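Local coordinates for periplasmic binding protein (Sulfurospirillum deleyianum, PDB 4PAG) that probably captures a solute, perhaps a metal chelate or related compound, in the periplasm and hands it to an ABC transporter, at residues T21-S26 / F32-I37; P41-N46 / A88-I93; A144-N149 / Y305-G310; A27-F32 / V119-S124. All blocks are in the same frame, centred on the assembly; numbering follows the deposited sequence.

Interaction 1 (T21-S26 / F32-I37)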
loop_
_atom_site.group_PDB
_atom_site.type_symbol
_atom_site.label_atom_id
_atom_site.label_comp_id
_atom_site.label_asym_id
_atom_site.label_seq_id
_atom_site.Cartn_x
_atom_site.Cartn_y
_atom_site.Cartn_z
ATOM N N THR A 21 3.128 21.911 12.215
ATOM C CA THR A 21 1.707 22.191 12.028
ATOM C C THR A 21 1.280 22.081 10.560
ATOM O O THR A 21 0.089 22.077 10.267
ATOM C CB THR A 21 1.361 23.597 12.536
ATOM O OG1 THR A 21 2.057 24.560 11.743
ATOM C CG2 THR A 21 1.762 23.759 14.011
ATOM N N ARG A 22 2.251 22.003 9.648
ATOM C CA ARG A 22 1.989 21.861 8.211
ATOM C C ARG A 22 2.956 20.828 7.643
ATOM O O ARG A 22 4.165 20.964 7.798
ATOM C CB ARG A 22 2.173 23.204 7.488
ATOM C CG ARG A 22 1.349 24.355 8.057
ATOM C CD ARG A 22 1.563 25.653 7.284
ATOM N NE ARG A 22 1.054 25.571 5.911
ATOM C CZ ARG A 22 -0.230 25.698 5.555
ATOM N NH1 ARG A 22 -1.180 25.924 6.462
ATOM N NH2 ARG A 22 -0.572 25.596 4.274
ATOM N N ILE A 23 2.431 19.794 6.994
ATOM C CA ILE A 23 3.272 18.718 6.472
ATOM C C ILE A 23 2.742 18.281 5.113
ATOM O O ILE A 23 1.569 18.453 4.818
ATOM C CB ILE A 23 3.333 17.528 7.465
ATOM C CG1 ILE A 23 4.453 16.549 7.105
ATOM C CG2 ILE A 23 2.003 16.783 7.534
ATOM C CD1 ILE A 23 4.800 15.587 8.230
ATOM N N TYR A 24 3.623 17.741 4.285
ATOM C CA TYR A 24 3.257 17.258 2.962
ATOM C C TYR A 24 3.980 15.941 2.713
ATOM O O TYR A 24 5.172 15.819 2.989
ATOM C CB TYR A 24 3.628 18.310 1.912
ATOM C CG TYR A 24 3.548 17.855 0.472
ATOM C CD1 TYR A 24 2.325 17.617 -0.145
ATOM C CD2 TYR A 24 4.707 17.676 -0.281
ATOM C CE1 TYR A 24 2.261 17.197 -1.471
ATOM C CE2 TYR A 24 4.651 17.266 -1.602
ATOM C CZ TYR A 24 3.424 17.028 -2.196
ATOM O OH TYR A 24 3.379 16.617 -3.521
ATOM N N GLY A 25 3.237 14.952 2.226
ATOM C CA GLY A 25 3.813 13.681 1.809
ATOM C C GLY A 25 3.995 13.678 0.307
ATOM O O GLY A 25 3.132 14.154 -0.420
ATOM N N SER A 26 5.114 13.123 -0.150
ATOM C CA SER A 26 5.510 13.200 -1.560
ATOM C C SER A 26 4.679 12.318 -2.506
ATOM O O SER A 26 4.692 12.522 -3.721
ATOM C CB SER A 26 6.991 12.831 -1.691
ATOM O OG SER A 26 7.184 11.428 -1.554
ATOM N N PHE A 32 -1.052 8.705 2.873
ATOM C CA PHE A 32 -1.975 7.789 3.562
ATOM C C PHE A 32 -1.493 7.473 4.981
ATOM O O PHE A 32 -2.287 7.392 5.910
ATOM C CB PHE A 32 -2.153 6.479 2.771
ATOM C CG PHE A 32 -2.963 6.604 1.500
ATOM C CD1 PHE A 32 -3.349 7.831 0.977
ATOM C CD2 PHE A 32 -3.311 5.453 0.798
ATOM C CE1 PHE A 32 -4.086 7.903 -0.202
ATOM C CE2 PHE A 32 -4.046 5.521 -0.379
ATOM C CZ PHE A 32 -4.428 6.746 -0.885
HETATM N N MSE A 33 -0.189 7.302 5.144
HETATM C CA MSE A 33 0.404 6.978 6.445
HETATM C C MSE A 33 0.328 8.153 7.396
HETATM O O MSE A 33 0.030 7.992 8.587
HETATM C CB MSE A 33 1.845 6.548 6.188
HETATM C CG MSE A 33 2.581 6.163 7.461
HETATM SE SE MSE A 33 4.192 5.130 6.981
HETATM C CE MSE A 33 4.886 6.185 5.480
ATOM N N ILE A 34 0.589 9.352 6.887
ATOM C CA ILE A 34 0.442 10.556 7.710
ATOM C C ILE A 34 -1.012 10.696 8.164
ATOM O O ILE A 34 -1.273 11.076 9.308
ATOM C CB ILE A 34 0.885 11.829 6.966
ATOM C CG1 ILE A 34 2.389 11.780 6.666
ATOM C CG2 ILE A 34 0.561 13.070 7.791
ATOM C CD1 ILE A 34 2.864 12.828 5.671
ATOM N N TYR A 35 -1.953 10.377 7.274
ATOM C CA TYR A 35 -3.372 10.460 7.617
ATOM C C TYR A 35 -3.689 9.689 8.903
ATOM O O TYR A 35 -4.318 10.227 9.809
ATOM C CB TYR A 35 -4.300 9.981 6.480
ATOM C CG TYR A 35 -5.707 9.927 6.995
ATOM C CD1 TYR A 35 -6.494 11.073 7.047
ATOM C CD2 TYR A 35 -6.210 8.761 7.553
ATOM C CE1 TYR A 35 -7.759 11.046 7.612
ATOM C CE2 TYR A 35 -7.463 8.723 8.120
ATOM C CZ TYR A 35 -8.239 9.860 8.144
ATOM O OH TYR A 35 -9.494 9.800 8.702
ATOM N N VAL A 36 -3.266 8.429 8.976
ATOM C CA VAL A 36 -3.634 7.592 10.117
ATOM C C VAL A 36 -2.914 7.997 11.408
ATOM O O VAL A 36 -3.397 7.695 12.482
ATOM C CB VAL A 36 -3.486 6.066 9.842
ATOM C CG1 VAL A 36 -4.547 5.605 8.848
ATOM C CG2 VAL A 36 -2.089 5.699 9.371
ATOM N N ILE A 37 -1.775 8.685 11.304
ATOM C CA ILE A 37 -1.118 9.246 12.485
ATOM C C ILE A 37 -1.881 10.504 12.926
ATOM O O ILE A 37 -2.376 10.575 14.053
ATOM C CB ILE A 37 0.375 9.550 12.237
ATOM C CG1 ILE A 37 1.131 8.257 11.934
ATOM C CG2 ILE A 37 1.004 10.239 13.451
ATOM C CD1 ILE A 37 2.520 8.487 11.378
#
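A beta-alpha unit closes on itself where Ile34 of helix 28-37 meets Ile23 and Gly25 of strand 23-25, an outermost strand of a three-stranded parallel sheet. Over these short segments the helix runs back against the strand at 139°, with the axes 8.9 Å apart. Both branches of Ile34 are used. Its CG2, anti to the backbone N, reaches tip to tip toward Ile23 CG2 at 4.0 Å. The other branch, with CG1 beside the backbone N (chi1 -65°) and an extended chi2, carries CD1 to the strand backbone, 4.1 Å from Gly25 N. Glycine has no side chain here, and a CB would point toward the helix, close to Ile34 CD1, so the Ile34 methyl packs on bare main chain. No hydrogen bond crosses the contact; it is buried and made of apolar side chains and main chain. Ile23 also packs on Val92 and Ile94 of the adjacent strand 92-96, and Leu42 also touches Ile34. Tyr24 points away from the helix, and its OH is hydrogen-bonded to Gly72 O. Neighbouring residues of the strand thus serve different layers, as in the parallel beta-alpha architecture of periplasmic binding proteins, where helices cover the sheet.

Interaction 2 (P41-N46 / A88-I93)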
loop_
_atom_site.group_PDB
_atom_site.type_symbol
_atom_site.label_atom_id
_atom_site.label_comp_id
_atom_site.label_asym_id
_atom_site.label_seq_id
_atom_site.Cartn_x
_atom_site.Cartn_y
_atom_site.Cartn_z
ATOM N N PRO A 41 -2.259 18.241 10.260
ATOM C CA PRO A 41 -1.280 19.106 9.579
ATOM C C PRO A 41 -1.103 18.909 8.056
ATOM O O PRO A 41 -0.324 19.638 7.450
ATOM C CB PRO A 41 0.019 18.783 10.303
ATOM C CG PRO A 41 -0.139 17.369 10.742
ATOM C CD PRO A 41 -1.611 17.099 10.931
ATOM N N LEU A 42 -1.798 17.957 7.436
ATOM C CA LEU A 42 -1.643 17.746 5.991
ATOM C C LEU A 42 -2.112 18.951 5.178
ATOM O O LEU A 42 -3.238 19.395 5.332
ATOM C CB LEU A 42 -2.422 16.519 5.519
ATOM C CG LEU A 42 -1.744 15.166 5.655
ATOM C CD1 LEU A 42 -2.774 14.083 5.379
ATOM C CD2 LEU A 42 -0.559 15.051 4.706
ATOM N N ILE A 43 -1.250 19.457 4.302
ATOM C CA ILE A 43 -1.589 20.617 3.463
ATOM C C ILE A 43 -2.343 20.240 2.190
ATOM O O ILE A 43 -2.942 21.103 1.542
ATOM C CB ILE A 43 -0.325 21.403 3.041
ATOM C CG1 ILE A 43 0.590 20.550 2.156
ATOM C CG2 ILE A 43 0.430 21.885 4.265
ATOM C CD1 ILE A 43 1.550 21.348 1.302
ATOM N N GLY A 44 -2.299 18.957 1.835
ATOM C CA GLY A 44 -2.846 18.483 0.581
ATOM C C GLY A 44 -2.636 16.991 0.388
ATOM O O GLY A 44 -1.920 16.346 1.166
ATOM N N VAL A 45 -3.288 16.448 -0.640
ATOM C CA VAL A 45 -3.111 15.058 -1.042
ATOM C C VAL A 45 -2.387 15.035 -2.400
ATOM O O VAL A 45 -2.178 16.088 -3.026
ATOM C CB VAL A 45 -4.459 14.291 -1.107
ATOM C CG1 VAL A 45 -5.064 14.156 0.282
ATOM C CG2 VAL A 45 -5.449 14.965 -2.048
ATOM N N ASN A 46 -1.994 13.845 -2.846
ATOM C CA ASN A 46 -1.229 13.697 -4.084
ATOM C C ASN A 46 -2.124 13.402 -5.283
ATOM O O ASN A 46 -1.839 13.847 -6.393
ATOM C CB ASN A 46 -0.188 12.583 -3.938
ATOM C CG ASN A 46 0.653 12.743 -2.698
ATOM O OD1 ASN A 46 0.472 12.015 -1.722
ATOM N ND2 ASN A 46 1.547 13.727 -2.706
ATOM N N ALA A 88 2.376 26.681 -0.229
ATOM C CA ALA A 88 1.644 26.168 0.938
ATOM C C ALA A 88 2.477 26.094 2.220
ATOM O O ALA A 88 1.920 25.892 3.302
ATOM C CB ALA A 88 1.056 24.801 0.632
ATOM N N LYS A 89 3.798 26.226 2.095
ATOM C CA LYS A 89 4.689 26.335 3.257
ATOM C C LYS A 89 4.550 25.169 4.240
ATOM O O LYS A 89 4.234 25.377 5.415
ATOM C CB LYS A 89 4.444 27.657 4.009
ATOM C CG LYS A 89 4.575 28.922 3.168
ATOM C CD LYS A 89 6.014 29.410 3.077
ATOM C CE LYS A 89 6.122 30.714 2.297
ATOM N NZ LYS A 89 5.405 31.842 2.957
ATOM N N PRO A 90 4.788 23.935 3.772
ATOM C CA PRO A 90 4.863 22.874 4.766
ATOM C C PRO A 90 6.130 23.051 5.600
ATOM O O PRO A 90 7.148 23.486 5.063
ATOM C CB PRO A 90 4.946 21.607 3.917
ATOM C CG PRO A 90 5.603 22.044 2.658
ATOM C CD PRO A 90 5.170 23.469 2.427
ATOM N N ASP A 91 6.066 22.744 6.897
ATOM C CA ASP A 91 7.269 22.768 7.755
ATOM C C ASP A 91 8.288 21.717 7.311
ATOM O O ASP A 91 9.497 21.901 7.447
ATOM C CB ASP A 91 6.903 22.523 9.223
ATOM C CG ASP A 91 5.941 23.568 9.774
ATOM O OD1 ASP A 91 6.113 24.758 9.455
ATOM O OD2 ASP A 91 5.011 23.200 10.529
ATOM N N VAL A 92 7.789 20.601 6.793
ATOM C CA VAL A 92 8.651 19.524 6.323
ATOM C C VAL A 92 7.912 18.722 5.248
ATOM O O VAL A 92 6.678 18.689 5.231
ATOM C CB VAL A 92 9.103 18.627 7.502
ATOM C CG1 VAL A 92 7.926 17.858 8.087
ATOM C CG2 VAL A 92 10.218 17.682 7.083
ATOM N N ILE A 93 8.677 18.125 4.337
ATOM C CA ILE A 93 8.146 17.215 3.324
ATOM C C ILE A 93 8.711 15.826 3.619
ATOM O O ILE A 93 9.901 15.677 3.867
ATOM C CB ILE A 93 8.554 17.648 1.900
ATOM C CG1 ILE A 93 7.957 19.021 1.575
ATOM C CG2 ILE A 93 8.110 16.612 0.864
ATOM C CD1 ILE A 93 8.460 19.618 0.279
#
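Ile43 puts a single methyl, CD1, against Ala88 and Pro90, and the whole contact between residues 41-46 and 88-93 turns on that group. The tight part is Ile43 CD1 against Ala88 CB, 3.6 Å apart, while the CA atoms of the same two residues are separated by 6.9 Å. Ile43 CG1 lies between the backbone N and the carbonyl carbon (chi1 64°), and a nearly extended chi2 of 159° then projects CD1 across to the end of helix 82-88. Pro90 closes in more loosely: its ring carbon CB is 4.3 Å from the same Ile43 CD1. Beyond this patch the contact opens toward solvent. Ile43 and Ala88 are themselves partly exposed, and Lys89, which leaves the helix with a positive phi of 56°, is exposed, its CB pointing away from 41-46. The polar groups nearby look to a third segment, residues 21-23: Arg22 NH2 is hydrogen-bonded to Ala88 O, and Asp91 OD2 accepts from the backbone N atoms of Thr21 and Arg22. Ile43 is in turn tied by backbone hydrogen bonding to Ile23. The chemistry thus implies a contact that rests on van der Waals packing of one methyl, with no hydrogen bond between the two segments, while the polar links run through residues 21-23.

Interaction 3 (A144-N149 / Y305-G310)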
loop_
_atom_site.group_PDB
_atom_site.type_symbol
_atom_site.label_atom_id
_atom_site.label_comp_id
_atom_site.label_asym_id
_atom_site.label_seq_id
_atom_site.Cartn_x
_atom_site.Cartn_y
_atom_site.Cartn_z
ATOM N N ALA A 144 1.628 7.157 16.971
ATOM C CA ALA A 144 2.446 6.430 16.008
ATOM C C ALA A 144 2.964 5.110 16.590
ATOM O O ALA A 144 3.059 4.115 15.873
ATOM C CB ALA A 144 3.609 7.287 15.530
ATOM N N ASN A 145 3.306 5.111 17.878
ATOM C CA ASN A 145 3.761 3.891 18.552
ATOM C C ASN A 145 2.664 2.821 18.677
ATOM O O ASN A 145 2.957 1.625 18.591
ATOM C CB ASN A 145 4.343 4.216 19.933
ATOM C CG ASN A 145 5.645 5.013 19.857
ATOM O OD1 ASN A 145 6.233 5.198 18.781
ATOM N ND2 ASN A 145 6.102 5.497 21.008
ATOM N N ALA A 146 1.415 3.239 18.889
ATOM C CA ALA A 146 0.291 2.289 18.935
ATOM C C ALA A 146 0.150 1.567 17.592
ATOM O O ALA A 146 0.018 0.345 17.546
ATOM C CB ALA A 146 -1.002 3.003 19.291
ATOM N N LEU A 147 0.209 2.332 16.505
ATOM C CA LEU A 147 0.143 1.778 15.150
ATOM C C LEU A 147 1.315 0.855 14.857
ATOM O O LEU A 147 1.123 -0.228 14.281
ATOM C CB LEU A 147 0.091 2.896 14.101
ATOM C CG LEU A 147 -1.058 3.890 14.226
ATOM C CD1 LEU A 147 -1.032 4.876 13.065
ATOM C CD2 LEU A 147 -2.397 3.177 14.283
ATOM N N ALA A 148 2.515 1.286 15.257
ATOM C CA ALA A 148 3.726 0.503 15.083
ATOM C C ALA A 148 3.644 -0.838 15.800
ATOM O O ALA A 148 4.078 -1.848 15.265
ATOM C CB ALA A 148 4.948 1.278 15.575
ATOM N N ASN A 149 3.086 -0.849 17.004
ATOM C CA ASN A 149 2.989 -2.087 17.771
ATOM C C ASN A 149 2.068 -3.120 17.116
ATOM O O ASN A 149 2.415 -4.298 17.053
ATOM C CB ASN A 149 2.571 -1.798 19.210
ATOM C CG ASN A 149 3.728 -1.303 20.057
ATOM O OD1 ASN A 149 4.839 -1.820 19.976
ATOM N ND2 ASN A 149 3.479 -0.286 20.859
ATOM N N TYR A 305 -9.073 -1.847 11.500
ATOM C CA TYR A 305 -9.882 -0.678 11.163
ATOM C C TYR A 305 -10.212 0.160 12.398
ATOM O O TYR A 305 -10.265 1.400 12.320
ATOM C CB TYR A 305 -11.145 -1.067 10.370
ATOM C CG TYR A 305 -10.887 -1.073 8.871
ATOM C CD1 TYR A 305 -10.039 -2.020 8.298
ATOM C CD2 TYR A 305 -11.456 -0.120 8.040
ATOM C CE1 TYR A 305 -9.778 -2.017 6.939
ATOM C CE2 TYR A 305 -11.202 -0.109 6.672
ATOM C CZ TYR A 305 -10.353 -1.055 6.126
ATOM O OH TYR A 305 -10.087 -1.065 4.764
ATOM N N GLN A 306 -10.380 -0.502 13.541
ATOM C CA GLN A 306 -10.688 0.204 14.781
ATOM C C GLN A 306 -9.553 1.129 15.175
ATOM O O GLN A 306 -9.783 2.302 15.466
ATOM C CB GLN A 306 -10.985 -0.773 15.922
ATOM C CG GLN A 306 -11.643 -0.119 17.135
ATOM C CD GLN A 306 -10.673 0.527 18.112
ATOM O OE1 GLN A 306 -9.499 0.149 18.208
ATOM N NE2 GLN A 306 -11.178 1.499 18.872
ATOM N N LEU A 307 -8.335 0.610 15.155
ATOM C CA LEU A 307 -7.162 1.362 15.604
ATOM C C LEU A 307 -6.705 2.363 14.548
ATOM O O LEU A 307 -6.511 3.552 14.851
ATOM C CB LEU A 307 -6.019 0.409 15.966
ATOM C CG LEU A 307 -4.697 1.067 16.381
ATOM C CD1 LEU A 307 -4.882 1.898 17.645
ATOM C CD2 LEU A 307 -3.606 0.032 16.579
ATOM N N PHE A 308 -6.543 1.898 13.310
ATOM C CA PHE A 308 -6.001 2.759 12.245
ATOM C C PHE A 308 -6.971 3.839 11.778
ATOM O O PHE A 308 -6.550 4.964 11.526
ATOM C CB PHE A 308 -5.478 1.931 11.054
ATOM C CG PHE A 308 -4.122 1.337 11.295
ATOM C CD1 PHE A 308 -3.977 0.235 12.109
ATOM C CD2 PHE A 308 -2.981 1.921 10.753
ATOM C CE1 PHE A 308 -2.725 -0.304 12.365
ATOM C CE2 PHE A 308 -1.731 1.385 10.996
ATOM C CZ PHE A 308 -1.599 0.270 11.809
ATOM N N PHE A 309 -8.260 3.514 11.687
ATOM C CA PHE A 309 -9.253 4.439 11.139
ATOM C C PHE A 309 -10.272 4.939 12.163
ATOM O O PHE A 309 -11.002 5.885 11.884
ATOM C CB PHE A 309 -9.967 3.806 9.933
ATOM C CG PHE A 309 -9.064 3.591 8.749
ATOM C CD1 PHE A 309 -8.657 4.673 7.974
ATOM C CD2 PHE A 309 -8.600 2.324 8.418
ATOM C CE1 PHE A 309 -7.809 4.490 6.890
ATOM C CE2 PHE A 309 -7.755 2.138 7.332
ATOM C CZ PHE A 309 -7.358 3.223 6.568
ATOM N N GLY A 310 -10.319 4.323 13.344
ATOM C CA GLY A 310 -11.314 4.688 14.347
ATOM C C GLY A 310 -12.716 4.280 13.932
ATOM O O GLY A 310 -13.687 4.935 14.302
#
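Helices 144-149 and 305-309 pass in nearly opposite directions, at 146° with their axes 10.3 Å apart, and come closest at Leu147 and Phe308, whose CA atoms are 6.9 Å apart. Leu147 CD2 sits over the middle of the Phe308 ring, 3.6 Å from its centroid and only 5° off the normal, a CH-pi contact made squarely on one face. With CG beside its backbone N (chi1 -58°) and an extended chi2, the leucine crosses the aromatic side chain obliquely. Leu147 O lies 3.7 Å from Phe308 CZ, above the ring plane on the side of CD2 and beyond the ring's outline. Helix 141-163, to which the first segment belongs, follows the first parallel sheet in the chain and precedes the second, consistent with the long helix that links the two lobes in Fe/B12-type periplasmic binding proteins; helix 297-309 packs along it. On the more exposed side, Leu307 supplies a second apolar layer. Its CG touches Leu147 CD2 at 3.8 Å, so that one methyl is shared between leucine and ring. Leu307 CD2 meets Ala146 O, also at 3.8 Å. Phe308 further stacks with Phe304, and Val36 of helix 28-37 packs on both Leu147 and Phe308.

Interaction 4 (A27-F32 / V119-S124)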
loop_
_atom_site.group_PDB
_atom_site.type_symbol
_atom_site.label_atom_id
_atom_site.label_comp_id
_atom_site.label_asym_id
_atom_site.label_seq_id
_atom_site.Cartn_x
_atom_site.Cartn_y
_atom_site.Cartn_z
ATOM N N ALA A 27 3.978 11.336 -1.947
ATOM C CA ALA A 27 3.227 10.369 -2.732
ATOM C C ALA A 27 2.187 9.672 -1.845
ATOM O O ALA A 27 2.294 9.718 -0.625
ATOM C CB ALA A 27 4.174 9.348 -3.332
ATOM N N PRO A 28 1.187 9.010 -2.454
ATOM C CA PRO A 28 0.123 8.419 -1.644
ATOM C C PRO A 28 0.571 7.455 -0.525
ATOM O O PRO A 28 -0.017 7.490 0.552
ATOM C CB PRO A 28 -0.758 7.719 -2.688
ATOM C CG PRO A 28 -0.573 8.535 -3.918
ATOM C CD PRO A 28 0.886 8.907 -3.896
ATOM N N PRO A 29 1.609 6.617 -0.753
ATOM C CA PRO A 29 2.050 5.782 0.377
ATOM C C PRO A 29 2.358 6.611 1.633
ATOM O O PRO A 29 2.076 6.183 2.763
ATOM C CB PRO A 29 3.344 5.136 -0.147
ATOM C CG PRO A 29 3.242 5.197 -1.628
ATOM C CD PRO A 29 2.471 6.444 -1.933
ATOM N N ILE A 30 2.920 7.797 1.422
ATOM C CA ILE A 30 3.310 8.677 2.523
ATOM C C ILE A 30 2.125 9.455 3.077
ATOM O O ILE A 30 1.920 9.507 4.290
ATOM C CB ILE A 30 4.387 9.694 2.094
ATOM C CG1 ILE A 30 5.541 9.014 1.342
ATOM C CG2 ILE A 30 4.890 10.464 3.308
ATOM C CD1 ILE A 30 6.263 7.923 2.111
ATOM N N SER A 31 1.360 10.079 2.187
ATOM C CA SER A 31 0.174 10.819 2.581
ATOM C C SER A 31 -0.822 9.936 3.342
ATOM O O SER A 31 -1.356 10.366 4.355
ATOM C CB SER A 31 -0.480 11.464 1.358
ATOM O OG SER A 31 0.440 12.382 0.783
ATOM N N PHE A 32 -1.052 8.705 2.873
ATOM C CA PHE A 32 -1.975 7.789 3.562
ATOM C C PHE A 32 -1.493 7.473 4.981
ATOM O O PHE A 32 -2.287 7.392 5.910
ATOM C CB PHE A 32 -2.153 6.479 2.771
ATOM C CG PHE A 32 -2.963 6.604 1.500
ATOM C CD1 PHE A 32 -3.349 7.831 0.977
ATOM C CD2 PHE A 32 -3.311 5.453 0.798
ATOM C CE1 PHE A 32 -4.086 7.903 -0.202
ATOM C CE2 PHE A 32 -4.046 5.521 -0.379
ATOM C CZ PHE A 32 -4.428 6.746 -0.885
ATOM N N VAL A 119 11.660 8.134 3.775
ATOM C CA VAL A 119 11.435 6.909 4.525
ATOM C C VAL A 119 11.391 5.708 3.586
ATOM O O VAL A 119 10.842 5.782 2.483
ATOM C CB VAL A 119 10.147 6.987 5.378
ATOM C CG1 VAL A 119 10.242 8.146 6.365
ATOM C CG2 VAL A 119 8.907 7.136 4.511
ATOM N N ASN A 120 11.990 4.613 4.036
ATOM C CA ASN A 120 12.114 3.406 3.242
ATOM C C ASN A 120 11.018 2.407 3.609
ATOM O O ASN A 120 11.099 1.738 4.636
ATOM C CB ASN A 120 13.501 2.796 3.447
ATOM C CG ASN A 120 13.784 1.659 2.488
ATOM O OD1 ASN A 120 12.874 1.102 1.882
ATOM N ND2 ASN A 120 15.047 1.312 2.345
ATOM N N ILE A 121 10.014 2.291 2.751
ATOM C CA ILE A 121 8.833 1.471 3.051
ATOM C C ILE A 121 8.637 0.295 2.097
ATOM O O ILE A 121 7.590 -0.355 2.116
ATOM C CB ILE A 121 7.556 2.327 3.030
ATOM C CG1 ILE A 121 7.480 3.142 1.735
ATOM C CG2 ILE A 121 7.536 3.241 4.239
ATOM C CD1 ILE A 121 6.092 3.620 1.388
ATOM N N ASP A 122 9.630 0.009 1.268
ATOM C CA ASP A 122 9.467 -1.033 0.262
ATOM C C ASP A 122 9.307 -2.418 0.897
ATOM O O ASP A 122 8.434 -3.190 0.497
ATOM C CB ASP A 122 10.614 -0.990 -0.737
ATOM C CG ASP A 122 10.483 0.171 -1.729
ATOM O OD1 ASP A 122 9.446 0.890 -1.741
ATOM O OD2 ASP A 122 11.422 0.365 -2.508
ATOM N N ASP A 123 10.128 -2.714 1.898
ATOM C CA ASP A 123 9.960 -3.914 2.705
ATOM C C ASP A 123 8.915 -3.589 3.758
ATOM O O ASP A 123 9.130 -2.712 4.588
ATOM C CB ASP A 123 11.288 -4.305 3.366
ATOM C CG ASP A 123 11.241 -5.674 4.055
ATOM O OD1 ASP A 123 10.138 -6.212 4.349
ATOM O OD2 ASP A 123 12.341 -6.213 4.315
ATOM N N SER A 124 7.785 -4.295 3.728
ATOM C CA SER A 124 6.696 -4.016 4.661
ATOM C C SER A 124 7.091 -4.244 6.131
ATOM O O SER A 124 6.479 -3.665 7.036
ATOM C CB SER A 124 5.440 -4.822 4.295
ATOM O OG SER A 124 4.879 -4.395 3.051
#
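Pro29 and Ile30, in the first turn of helix 28-37, pack on Ile121 and Val119 where strand 116-119 runs out into a loop, joining the start of a helix to the C-terminal edge of a parallel alpha/beta sheet. Apolar contacts carry all of the meeting, as two close pairs and one longer one. Pro29 CB and Ile121 CD1 approach to 3.5 Å, tighter than usual for two carbons. Ile121 achieves this with CG1 between its backbone N and carbonyl carbon (chi1 51°) and a nearly extended chi2, pointing the methyl at the proline ring. The second pair is at ordinary contact distance: Ile30 CD1 and Val119 CG2 reach tip to tip at 3.7 Å. A longer approach of 4.4 Å between Ile30 CD1 and Ile121 CD1 bridges the two pairs into one buried patch, and Trp96 of strand 92-96 packs against both Pro29 and Ile121.

Polar interactions, by contrast, stay within each segment or turn to third parties. On the helix side, Ala27 occupies the N-cap position, and its carbonyl O accepts from two backbone donors, Ile30 N at 2.9 Å and Ser31 N at 3.0 Å, which secures the turn presenting the apolar pair. On the loop side, Asn120 OD1 takes a long, weak hydrogen bond from Asp122 N, fairly straight at 162°, in the manner of an Asx turn. Asp122 OD1 is hydrogen-bonded to Trp96 NE1 and OD2 to Thr98 OG1.

Overall arrangement
Helix 28-37 links interactions 1, 3 and 4. Interactions 1 and 4 both use it and share Phe32, their centres 11 Å apart; its later residue Val36 touches Phe308 and Leu147 of interaction 3, whose centre is 15 Å from that of interaction 1. Interaction 2 meets interaction 1 through Arg22, next to Ile23 in the chain, their centres only 7 Å apart, with Arg22 O at 2.8 Å from Asp91 N, a probable hydrogen bond. Interactions 2 and 3 do not touch, their nearest atoms being about 11 Å apart. Toward the histidine pocket, Tyr305 of the 305-310 segment meets the ring of Phe322, one of the residues lining it.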